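Local coordinates for protein putative P450-like enzyme (Streptomyces himastatinicus ATCC 53653, PDB 5Z9J) that binds heme and probably acts as a cytochrome P450-type monooxygenase in bacterial secondary metabolism, at residues 58-63 with 290-295; 133-138 with 237-242; 277-282 with 314-319. All coordinates share one frame; numbering follows the deposited sequence.

Overall arrangement
The three contacts lie around the heme of a single P450 fold. Contact 2 lies directly on the porphyrin, through the helices at 237-242, which run over it with 133-138 packed behind them. Contact 3 sits at the end of helix 270-280; the side chain of its Met278 also comes near the heme, at about 4 Å, and that of Arg317 is about 11 Å from a bound tris molecule. Contact 1, at the mixed sheet, is more remote: the side chain of Thr58 is about 8 Å from the heme and about 5 Å from that of the heme-binding Arg289. Contacts 2 and 3 come closest, nearest atoms about 7 Å apart, while the centres of contacts 1 and 2 are 30 Å apart.

Contact 1. Residues 58-63 with 290-295; sequences TMRLDP and ATNSEV
The guanidinium of Arg60 has the carbonyl O of Thr291, at the end of strand 287-291, at the edge of its own plane, 3.0 Å from NH2. The contact belongs to the mixed beta sheet of the P450 fold, where the short 3-10 segment 58-61 folds back against the strand after leaving edge strand 54-55. One face of the guanidinium carries a methyl of the neighbouring Leu61, whose CD2 stands 3.7 Å above the plane and is displaced toward the rim. The amide of Asn292 comes in obliquely, its plane turned 68° from that of the guanidinium, with OD1 3.3 Å from Arg60 NH2. Arg60 runs straight through its first two torsions, with CG trans to the backbone N (chi1 179°), and turns only at chi3 (72°), which brings the guanidinium round to the strand end. The polar hold on the head group is a salt bridge from NH1 to Asp305; ND2 of Asn292 bonds to Lys52 O. Leu61 and Thr58 also rest on Leu307 of the adjoining strand. Thr58 CG2 makes a looser approach to the backbone, 4.1 Å from Ala290 N. The apolar part centres on Ala290, whose CB meets Leu61 CD1 at 3.6 Å.

Contact 2. Residues 133-138 with 237-242; sequences LPLIMI and NGHLTT. With HEM (protoporphyrin IX containing Fe), chain E.
Between the two segments the contact is van der Waals and CH-pi in kind, and the most directional element is a CH-pi contact between Leu135 and His239. Leu135 CB lies over one face of the imidazole, 3.8 Å from the centroid and 29° off the normal, while CD1 of the same leucine stands farther out over the ring centre. Leu240 CD1 sits above the opposite face, so the ring is sandwiched between two leucines. With CG trans to the backbone N (chi1 -179°), His239 extends its ring so that NE2 makes a weak hydrogen bond to Ala131 O, just ahead of helix 132-142.

Van der Waals packing fills the rest. Pro134 CB touches Thr242 CB at 3.6 Å, the two side chains running past one another in opposite directions, and Pro134 CG rests on His239 O. Ile138 CD1 reaches Gly238 C at 3.5 Å, lying against a residue without a side chain.

Hydrogen bonds stay within 237-242, at the break between helices 224-238 and 240-255. Thr241 OG1 donates to Asn237 O (2.6 Å) and Thr242 OG1 to Gly238 O (3.0 Å), each from above the carbonyl plane; the backbone bond from Thr242 N to His239 O is weak. The sequence NGHLTT departs from the usual I-helix signature of P450s, (A/G)Gx(D/E)T(T/S), with asparagine for the first Ala/Gly and leucine for the acid.

The same segment lies on the heme: Gly238 CA is 3.3 Å from C2C, and Thr241 OG1 is 3.5 Å from C4B. His239 ND1 is buried without a polar partner. The chemistry implies that shape joins these two segments, with the weak His239-Ala131 bond as the adjoining polar link, while threonine hydroxyls bond carbonyls at the helix break beside the porphyrin.

Contact 3. Residues 277-282 with 314-319; sequences SMRYMS and AANRDE
Arg317 reaches from the type I beta turn Ala315 to Asp318 to the C-terminal end of helix 270-280, the K helix of the P450 fold, whose ExxR motif includes Glu276 and Arg279. From CB, CG lies beside the backbone N, and the bend at chi2 (-56°) turns the chain across Arg279, with Arg317 CD 4.0 Å from Arg279 NH1. NE comes next: it donates to a water that in turn bonds to Arg279 O, and makes a weak bond to Tyr280 O. CZ then carries the guanidinium over the Tyr280 ring in a cation-pi stack, centres 4.0 Å apart and planes only 19° from parallel. Arg317 NH2 lies above the ring centre and also donates to Tyr280 O at 2.6 Å, nearly straight at 166°, on a lone pair in the carbonyl plane. NH1 turns to a salt bridge with Asp326. A leucine in place of Arg317 would probably leave Tyr280 O and Asp326 without their charged partner and strip the ring of its cation.

The same turn is held by two other side chains. Arg279, whose NE is salt-bridged to Glu276, sends NH1 to Asn316 O (3.0 Å). Asn316 turns its amide toward the C-terminal end of helix 270-280, where ND2 bonds weakly to Arg279 O and, in the amide plane, to Ser282 OG at 2.8 Å. Terminal carbonyls of the helix are thus met by side chains, and Ser282 OG donates a hydrogen bond to Met278 O, 2.6 Å away and nearly along the C=O axis.

Contact 1. Residues 58-63 with 290-295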
loop_
_atom_site.group_PDB
_atom_site.type_symbol
_atom_site.label_atom_id
_atom_site.label_comp_id
_atom_site.label_asym_id
_atom_site.label_seq_id
_atom_site.Cartn_x
_atom_site.Cartn_y
_atom_site.Cartn_z
ATOM N N THR A 58 -16.702 -0.248 3.170
ATOM C CA THR A 58 -16.980 -1.594 3.668
ATOM C C THR A 58 -17.547 -1.630 5.090
ATOM O O THR A 58 -18.238 -2.594 5.469
ATOM C CB THR A 58 -15.711 -2.458 3.616
ATOM O OG1 THR A 58 -14.634 -1.773 4.278
ATOM C CG2 THR A 58 -15.303 -2.744 2.157
ATOM N N MET A 59 -17.261 -0.581 5.864
ATOM C CA MET A 59 -17.765 -0.440 7.239
ATOM C C MET A 59 -19.289 -0.351 7.286
ATOM O O MET A 59 -19.915 -0.553 8.335
ATOM C CB MET A 59 -17.148 0.801 7.920
ATOM C CG MET A 59 -17.413 0.869 9.427
ATOM S SD MET A 59 -16.636 2.249 10.339
ATOM C CE MET A 59 -17.471 3.687 9.649
ATOM N N ARG A 60 -19.893 0.028 6.165
ATOM C CA ARG A 60 -21.355 0.036 6.074
ATOM C C ARG A 60 -21.935 -1.338 6.506
ATOM O O ARG A 60 -23.023 -1.405 7.072
ATOM C CB ARG A 60 -21.816 0.389 4.653
ATOM C CG ARG A 60 -23.344 0.387 4.487
ATOM C CD ARG A 60 -23.835 0.782 3.083
ATOM N NE ARG A 60 -23.563 -0.263 2.076
ATOM C CZ ARG A 60 -24.397 -1.264 1.777
ATOM N NH1 ARG A 60 -25.531 -1.392 2.434
ATOM N NH2 ARG A 60 -24.087 -2.163 0.842
ATOM N N LEU A 61 -21.196 -2.422 6.285
ATOM C CA LEU A 61 -21.744 -3.763 6.534
ATOM C C LEU A 61 -21.480 -4.266 7.947
ATOM O O LEU A 61 -21.971 -5.318 8.337
ATOM C CB LEU A 61 -21.143 -4.776 5.561
ATOM C CG LEU A 61 -21.157 -4.489 4.062
ATOM C CD1 LEU A 61 -20.646 -5.716 3.290
ATOM C CD2 LEU A 61 -22.540 -4.101 3.600
ATOM N N ASP A 62 -20.722 -3.502 8.728
ATOM C CA ASP A 62 -20.357 -3.950 10.063
ATOM C C ASP A 62 -21.529 -3.726 10.992
ATOM O O ASP A 62 -22.192 -2.690 10.907
ATOM C CB ASP A 62 -19.124 -3.195 10.578
ATOM C CG ASP A 62 -17.844 -3.561 9.839
ATOM O OD1 ASP A 62 -17.811 -4.623 9.190
ATOM O OD2 ASP A 62 -16.855 -2.774 9.921
ATOM N N PRO A 63 -21.783 -4.677 11.903
ATOM C CA PRO A 63 -22.874 -4.497 12.855
ATOM C C PRO A 63 -22.529 -3.356 13.815
ATOM O O PRO A 63 -23.455 -2.757 14.371
ATOM C CB PRO A 63 -22.948 -5.845 13.586
ATOM C CG PRO A 63 -21.623 -6.429 13.436
ATOM C CD PRO A 63 -21.068 -5.940 12.120
ATOM N N ALA A 290 -17.863 -3.714 -0.896
ATOM C CA ALA A 290 -19.159 -4.112 -0.361
ATOM C C ALA A 290 -20.166 -3.952 -1.451
ATOM O O ALA A 290 -20.165 -2.914 -2.114
ATOM C CB ALA A 290 -19.548 -3.253 0.864
ATOM N N THR A 291 -20.996 -4.974 -1.674
ATOM C CA THR A 291 -22.024 -4.930 -2.725
ATOM C C THR A 291 -23.242 -4.113 -2.287
ATOM O O THR A 291 -23.818 -4.372 -1.231
ATOM C CB THR A 291 -22.489 -6.367 -3.198
ATOM O OG1 THR A 291 -23.023 -7.132 -2.113
ATOM C CG2 THR A 291 -21.334 -7.142 -3.788
ATOM N N ASN A 292 -23.616 -3.134 -3.115
ATOM C CA ASN A 292 -24.779 -2.285 -2.879
ATOM C C ASN A 292 -26.079 -2.916 -3.368
ATOM O O ASN A 292 -27.165 -2.558 -2.901
ATOM C CB ASN A 292 -24.581 -0.921 -3.571
ATOM C CG ASN A 292 -23.584 -0.012 -2.824
ATOM O OD1 ASN A 292 -23.229 -0.281 -1.683
ATOM N ND2 ASN A 292 -23.186 1.076 -3.447
ATOM N N SER A 293 -25.960 -3.872 -4.291
ATOM C CA SER A 293 -27.118 -4.559 -4.880
ATOM C C SER A 293 -26.679 -5.943 -5.325
ATOM O O SER A 293 -25.479 -6.242 -5.316
ATOM C CB SER A 293 -27.687 -3.802 -6.068
ATOM O OG SER A 293 -26.686 -3.656 -7.063
ATOM N N GLU A 294 -27.639 -6.803 -5.655
ATOM C CA GLU A 294 -27.338 -8.155 -6.104
ATOM C C GLU A 294 -26.618 -8.117 -7.447
ATOM O O GLU A 294 -27.005 -7.368 -8.341
ATOM C CB GLU A 294 -28.618 -8.989 -6.199
ATOM C CG GLU A 294 -28.417 -10.444 -6.583
ATOM C CD GLU A 294 -29.717 -11.265 -6.536
ATOM O OE1 GLU A 294 -30.591 -11.093 -7.416
ATOM O OE2 GLU A 294 -29.862 -12.081 -5.601
ATOM N N VAL A 295 -25.556 -8.912 -7.575
ATOM C CA VAL A 295 -24.722 -8.914 -8.776
ATOM C C VAL A 295 -24.326 -10.299 -9.227
ATOM O O VAL A 295 -24.294 -11.239 -8.431
ATOM C CB VAL A 295 -23.419 -8.127 -8.559
ATOM C CG1 VAL A 295 -23.735 -6.764 -8.067
ATOM C CG2 VAL A 295 -22.501 -8.835 -7.547
#

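Contact 2. Residues 133-138 with 237-242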
loop_
_atom_site.group_PDB
_atom_site.type_symbol
_atom_site.label_atom_id
_atom_site.label_comp_id
_atom_site.label_asym_id
_atom_site.label_seq_id
_atom_site.Cartn_x
_atom_site.Cartn_y
_atom_site.Cartn_z
ATOM N N LEU A 133 12.797 4.687 4.349
ATOM C CA LEU A 133 12.820 5.649 3.240
ATOM C C LEU A 133 11.421 6.212 2.893
ATOM O O LEU A 133 11.225 7.436 3.003
ATOM C CB LEU A 133 13.503 5.044 1.990
ATOM C CG LEU A 133 13.355 5.896 0.725
ATOM C CD1 LEU A 133 14.102 7.261 0.908
ATOM C CD2 LEU A 133 13.890 5.188 -0.496
ATOM N N PRO A 134 10.420 5.349 2.575
ATOM C CA PRO A 134 9.078 5.883 2.274
ATOM C C PRO A 134 8.425 6.548 3.470
ATOM O O PRO A 134 7.653 7.475 3.293
ATOM C CB PRO A 134 8.292 4.638 1.879
ATOM C CG PRO A 134 9.079 3.496 2.426
ATOM C CD PRO A 134 10.457 3.882 2.429
ATOM N N LEU A 135 8.740 6.092 4.666
ATOM C CA LEU A 135 8.249 6.746 5.855
ATOM C C LEU A 135 8.817 8.175 5.950
ATOM O O LEU A 135 8.100 9.133 6.247
ATOM C CB LEU A 135 8.606 5.956 7.113
ATOM C CG LEU A 135 8.081 6.741 8.345
ATOM C CD1 LEU A 135 6.560 6.958 8.202
ATOM C CD2 LEU A 135 8.424 6.127 9.666
ATOM N N ILE A 136 10.116 8.308 5.756
ATOM C CA ILE A 136 10.758 9.609 5.808
ATOM C C ILE A 136 10.208 10.577 4.737
ATOM O O ILE A 136 9.946 11.761 5.028
ATOM C CB ILE A 136 12.275 9.490 5.684
ATOM C CG1 ILE A 136 12.857 8.842 6.943
ATOM C CG2 ILE A 136 12.927 10.870 5.505
ATOM C CD1 ILE A 136 14.342 8.486 6.823
ATOM N N MET A 137 10.023 10.070 3.527
ATOM C CA MET A 137 9.524 10.851 2.396
ATOM C C MET A 137 8.155 11.415 2.657
ATOM O O MET A 137 7.861 12.553 2.265
ATOM C CB MET A 137 9.482 10.006 1.114
ATOM C CG MET A 137 10.842 9.694 0.512
ATOM S SD MET A 137 11.781 11.155 -0.009
ATOM C CE MET A 137 10.860 11.745 -1.424
ATOM N N ILE A 138 7.277 10.601 3.234
ATOM C CA ILE A 138 5.931 11.062 3.493
ATOM C C ILE A 138 5.951 12.021 4.679
ATOM O O ILE A 138 5.227 12.968 4.694
ATOM C CB ILE A 138 4.958 9.934 3.768
ATOM C CG1 ILE A 138 4.905 8.991 2.531
ATOM C CG2 ILE A 138 3.568 10.484 3.920
ATOM C CD1 ILE A 138 4.040 7.778 2.773
ATOM N N ASN A 237 -1.019 4.272 3.635
ATOM C CA ASN A 237 -1.004 3.709 2.269
ATOM C C ASN A 237 0.317 3.739 1.546
ATOM O O ASN A 237 0.529 2.994 0.557
ATOM C CB ASN A 237 -2.082 4.362 1.392
ATOM C CG ASN A 237 -3.460 3.704 1.599
ATOM O OD1 ASN A 237 -3.728 3.097 2.648
ATOM N ND2 ASN A 237 -4.323 3.802 0.591
ATOM N N GLY A 238 1.161 4.657 1.991
ATOM C CA GLY A 238 2.415 4.917 1.345
ATOM C C GLY A 238 3.655 4.399 2.034
ATOM O O GLY A 238 4.728 4.560 1.484
ATOM N N HIS A 239 3.530 3.812 3.218
ATOM C CA HIS A 239 4.717 3.404 3.957
ATOM C C HIS A 239 5.174 1.977 3.638
ATOM O O HIS A 239 6.084 1.771 2.857
ATOM C CB HIS A 239 4.447 3.528 5.450
ATOM C CG HIS A 239 5.614 3.163 6.311
ATOM N ND1 HIS A 239 5.483 2.861 7.649
ATOM C CD2 HIS A 239 6.932 3.046 6.025
ATOM C CE1 HIS A 239 6.669 2.570 8.148
ATOM N NE2 HIS A 239 7.563 2.672 7.181
ATOM N N LEU A 240 4.490 1.003 4.200
ATOM C CA LEU A 240 4.940 -0.377 4.137
ATOM C C LEU A 240 4.674 -0.980 2.745
ATOM O O LEU A 240 5.321 -1.937 2.362
ATOM C CB LEU A 240 4.253 -1.228 5.230
ATOM C CG LEU A 240 5.035 -1.470 6.533
ATOM C CD1 LEU A 240 5.695 -0.222 6.956
ATOM C CD2 LEU A 240 4.155 -1.928 7.680
ATOM N N THR A 241 3.746 -0.403 1.999
ATOM C CA THR A 241 3.516 -0.822 0.615
ATOM C C THR A 241 4.790 -0.585 -0.198
ATOM O O THR A 241 5.232 -1.442 -0.979
ATOM C CB THR A 241 2.331 -0.053 -0.036
ATOM O OG1 THR A 241 2.496 1.357 0.103
ATOM C CG2 THR A 241 1.050 -0.466 0.644
ATOM N N THR A 242 5.360 0.609 -0.007
ATOM C CA THR A 242 6.533 1.044 -0.703
ATOM C C THR A 242 7.772 0.322 -0.196
ATOM O O THR A 242 8.650 -0.050 -1.003
ATOM C CB THR A 242 6.751 2.544 -0.584
ATOM O OG1 THR A 242 5.591 3.258 -1.036
ATOM C CG2 THR A 242 7.919 2.971 -1.458
HETATM C CHA HEM E . -4.668 3.704 -3.437
HETATM C CHB HEM E . -1.284 0.324 -3.812
HETATM C CHC HEM E . 2.018 3.640 -2.593
HETATM C CHD HEM E . -1.418 6.698 -1.295
HETATM C C1A HEM E . -4.094 2.479 -3.692
HETATM C C2A HEM E . -4.746 1.251 -4.156
HETATM C C3A HEM E . -3.801 0.315 -4.279
HETATM C C4A HEM E . -2.521 0.919 -3.878
HETATM C CMA HEM E . -4.020 -1.136 -4.727
HETATM C CAA HEM E . -6.246 1.063 -4.466
HETATM C CBA HEM E . -7.063 0.878 -3.181
HETATM C CGA HEM E . -8.491 0.398 -3.473
HETATM O O1A HEM E . -9.245 0.045 -2.533
HETATM O O2A HEM E . -8.934 0.379 -4.636
HETATM C C1B HEM E . -0.092 0.950 -3.580
HETATM C C2B HEM E . 1.200 0.356 -3.802
HETATM C C3B HEM E . 2.114 1.274 -3.467
HETATM C C4B HEM E . 1.412 2.461 -3.002
HETATM C CMB HEM E . 1.371 -1.075 -4.339
HETATM C CAB HEM E . 3.644 1.198 -3.495
HETATM C CBB HEM E . 4.324 0.145 -3.949
HETATM C C1C HEM E . 1.396 4.793 -2.152
HETATM C C2C HEM E . 2.058 6.041 -1.697
HETATM C C3C HEM E . 1.086 6.872 -1.348
HETATM C C4C HEM E . -0.164 6.184 -1.541
HETATM C CMC HEM E . 3.583 6.258 -1.705
HETATM C CAC HEM E . 1.097 8.310 -0.777
HETATM C CBC HEM E . 2.193 9.030 -0.585
HETATM C C1D HEM E . -2.590 6.157 -1.713
HETATM C C2D HEM E . -3.874 6.743 -1.470
HETATM C C3D HEM E . -4.869 5.823 -2.156
HETATM C C4D HEM E . -4.105 4.758 -2.739
HETATM C CMD HEM E . -4.198 8.036 -0.681
HETATM C CAD HEM E . -6.393 5.980 -2.139
HETATM C CBD HEM E . -6.869 6.755 -3.349
HETATM C CGD HEM E . -8.386 6.693 -3.382
HETATM O O1D HEM E . -9.000 5.874 -2.658
HETATM O O2D HEM E . -8.994 7.461 -4.171
HETATM N NA HEM E . -2.761 2.213 -3.550
HETATM N NB HEM E . 0.072 2.234 -3.071
HETATM N NC HEM E . 0.068 4.951 -2.008
HETATM N ND HEM E . -2.747 4.996 -2.495
HETATM FE FE HEM E . -1.352 3.692 -2.896
#

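Contact 3. Residues 277-282 with 314-319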
loop_
_atom_site.group_PDB
_atom_site.type_symbol
_atom_site.label_atom_id
_atom_site.label_comp_id
_atom_site.label_asym_id
_atom_site.label_seq_id
_atom_site.Cartn_x
_atom_site.Cartn_y
_atom_site.Cartn_z
ATOM N N SER A 277 7.539 -6.305 -10.441
ATOM C CA SER A 277 7.640 -6.639 -9.040
ATOM C C SER A 277 6.234 -6.544 -8.413
ATOM O O SER A 277 5.876 -7.310 -7.525
ATOM C CB SER A 277 8.625 -5.676 -8.300
ATOM O OG SER A 277 8.949 -6.241 -7.057
ATOM N N MET A 278 5.507 -5.493 -8.789
ATOM C CA MET A 278 4.134 -5.271 -8.323
ATOM C C MET A 278 3.181 -6.349 -8.852
ATOM O O MET A 278 2.320 -6.849 -8.157
ATOM C CB MET A 278 3.675 -3.861 -8.709
ATOM C CG MET A 278 4.261 -2.777 -7.684
ATOM S SD MET A 278 3.511 -1.173 -8.006
ATOM C CE MET A 278 4.366 -0.727 -9.455
ATOM N N ARG A 279 3.381 -6.748 -10.085
ATOM C CA ARG A 279 2.463 -7.764 -10.599
ATOM C C ARG A 279 2.646 -9.063 -9.821
ATOM O O ARG A 279 1.688 -9.584 -9.257
ATOM C CB ARG A 279 2.701 -7.983 -12.084
ATOM C CG ARG A 279 1.672 -8.929 -12.680
ATOM C CD ARG A 279 2.160 -9.337 -14.043
ATOM N NE ARG A 279 3.416 -10.082 -14.063
ATOM C CZ ARG A 279 3.514 -11.402 -13.865
ATOM N NH1 ARG A 279 2.422 -12.122 -13.578
ATOM N NH2 ARG A 279 4.699 -11.997 -13.934
ATOM N N TYR A 280 3.919 -9.450 -9.679
ATOM C CA TYR A 280 4.358 -10.764 -9.202
ATOM C C TYR A 280 4.273 -10.968 -7.693
ATOM O O TYR A 280 4.007 -12.081 -7.208
ATOM C CB TYR A 280 5.802 -11.004 -9.698
ATOM C CG TYR A 280 6.413 -12.317 -9.327
ATOM C CD1 TYR A 280 6.289 -13.411 -10.170
ATOM C CD2 TYR A 280 7.111 -12.475 -8.121
ATOM C CE1 TYR A 280 6.836 -14.620 -9.844
ATOM C CE2 TYR A 280 7.681 -13.704 -7.790
ATOM C CZ TYR A 280 7.532 -14.770 -8.675
ATOM O OH TYR A 280 8.046 -16.009 -8.418
ATOM N N MET A 281 4.512 -9.904 -6.926
ATOM C CA MET A 281 4.445 -9.986 -5.490
ATOM C C MET A 281 3.831 -8.666 -5.016
ATOM O O MET A 281 4.550 -7.706 -4.728
ATOM C CB MET A 281 5.854 -10.245 -4.900
ATOM C CG MET A 281 5.932 -10.496 -3.343
ATOM S SD MET A 281 7.638 -10.856 -2.800
ATOM C CE MET A 281 7.915 -12.286 -3.838
ATOM N N SER A 282 2.496 -8.635 -4.981
ATOM C CA SER A 282 1.763 -7.403 -4.954
ATOM C C SER A 282 1.701 -6.899 -3.508
ATOM O O SER A 282 1.068 -7.544 -2.673
ATOM C CB SER A 282 0.381 -7.640 -5.582
ATOM O OG SER A 282 0.527 -8.253 -6.888
ATOM N N ALA A 314 -3.959 -12.310 -6.874
ATOM C CA ALA A 314 -4.311 -13.491 -7.677
ATOM C C ALA A 314 -4.638 -13.100 -9.132
ATOM O O ALA A 314 -4.241 -13.795 -10.080
ATOM C CB ALA A 314 -5.473 -14.220 -7.020
ATOM N N ALA A 315 -5.331 -11.979 -9.323
ATOM C CA ALA A 315 -5.679 -11.479 -10.649
ATOM C C ALA A 315 -4.432 -11.285 -11.470
ATOM O O ALA A 315 -4.414 -11.660 -12.659
ATOM C CB ALA A 315 -6.428 -10.150 -10.546
ATOM N N ASN A 316 -3.369 -10.834 -10.783
ATOM C CA ASN A 316 -2.093 -10.569 -11.416
ATOM C C ASN A 316 -1.387 -11.828 -11.877
ATOM O O ASN A 316 -0.363 -11.730 -12.596
ATOM C CB ASN A 316 -1.142 -9.842 -10.447
ATOM C CG ASN A 316 -1.495 -8.378 -10.251
ATOM O OD1 ASN A 316 -2.202 -7.787 -11.052
ATOM N ND2 ASN A 316 -1.009 -7.796 -9.185
ATOM N N ARG A 317 -1.863 -12.986 -11.432
ATOM C CA ARG A 317 -1.288 -14.240 -11.953
ATOM C C ARG A 317 -2.252 -14.903 -12.950
ATOM O O ARG A 317 -2.074 -16.072 -13.321
ATOM C CB ARG A 317 -0.966 -15.214 -10.813
ATOM C CG ARG A 317 -0.028 -14.641 -9.729
ATOM C CD ARG A 317 1.279 -14.124 -10.319
ATOM N NE ARG A 317 2.293 -13.897 -9.299
ATOM C CZ ARG A 317 3.190 -14.815 -8.941
ATOM N NH1 ARG A 317 3.207 -16.008 -9.537
ATOM N NH2 ARG A 317 4.082 -14.537 -8.002
ATOM N N ASP A 318 -3.257 -14.160 -13.420
ATOM C CA ASP A 318 -4.292 -14.753 -14.275
ATOM C C ASP A 318 -3.746 -14.921 -15.678
ATOM O O ASP A 318 -3.358 -13.951 -16.317
ATOM C CB ASP A 318 -5.607 -13.935 -14.269
ATOM C CG ASP A 318 -6.770 -14.664 -15.000
ATOM O OD1 ASP A 318 -6.502 -15.609 -15.775
ATOM O OD2 ASP A 318 -7.948 -14.335 -14.784
ATOM N N GLU A 319 -3.675 -16.179 -16.110
ATOM C CA GLU A 319 -3.139 -16.551 -17.413
ATOM C C GLU A 319 -4.027 -16.089 -18.593
ATOM O O GLU A 319 -3.559 -16.072 -19.724
ATOM C CB GLU A 319 -2.929 -18.063 -17.468
ATOM C CG GLU A 319 -4.236 -18.817 -17.402
ATOM C CD GLU A 319 -4.074 -20.330 -17.293
ATOM O OE1 GLU A 319 -2.957 -20.870 -17.508
ATOM O OE2 GLU A 319 -5.117 -20.990 -17.066
HETATM O O HOH W 1 0.830 -11.971 -7.782
#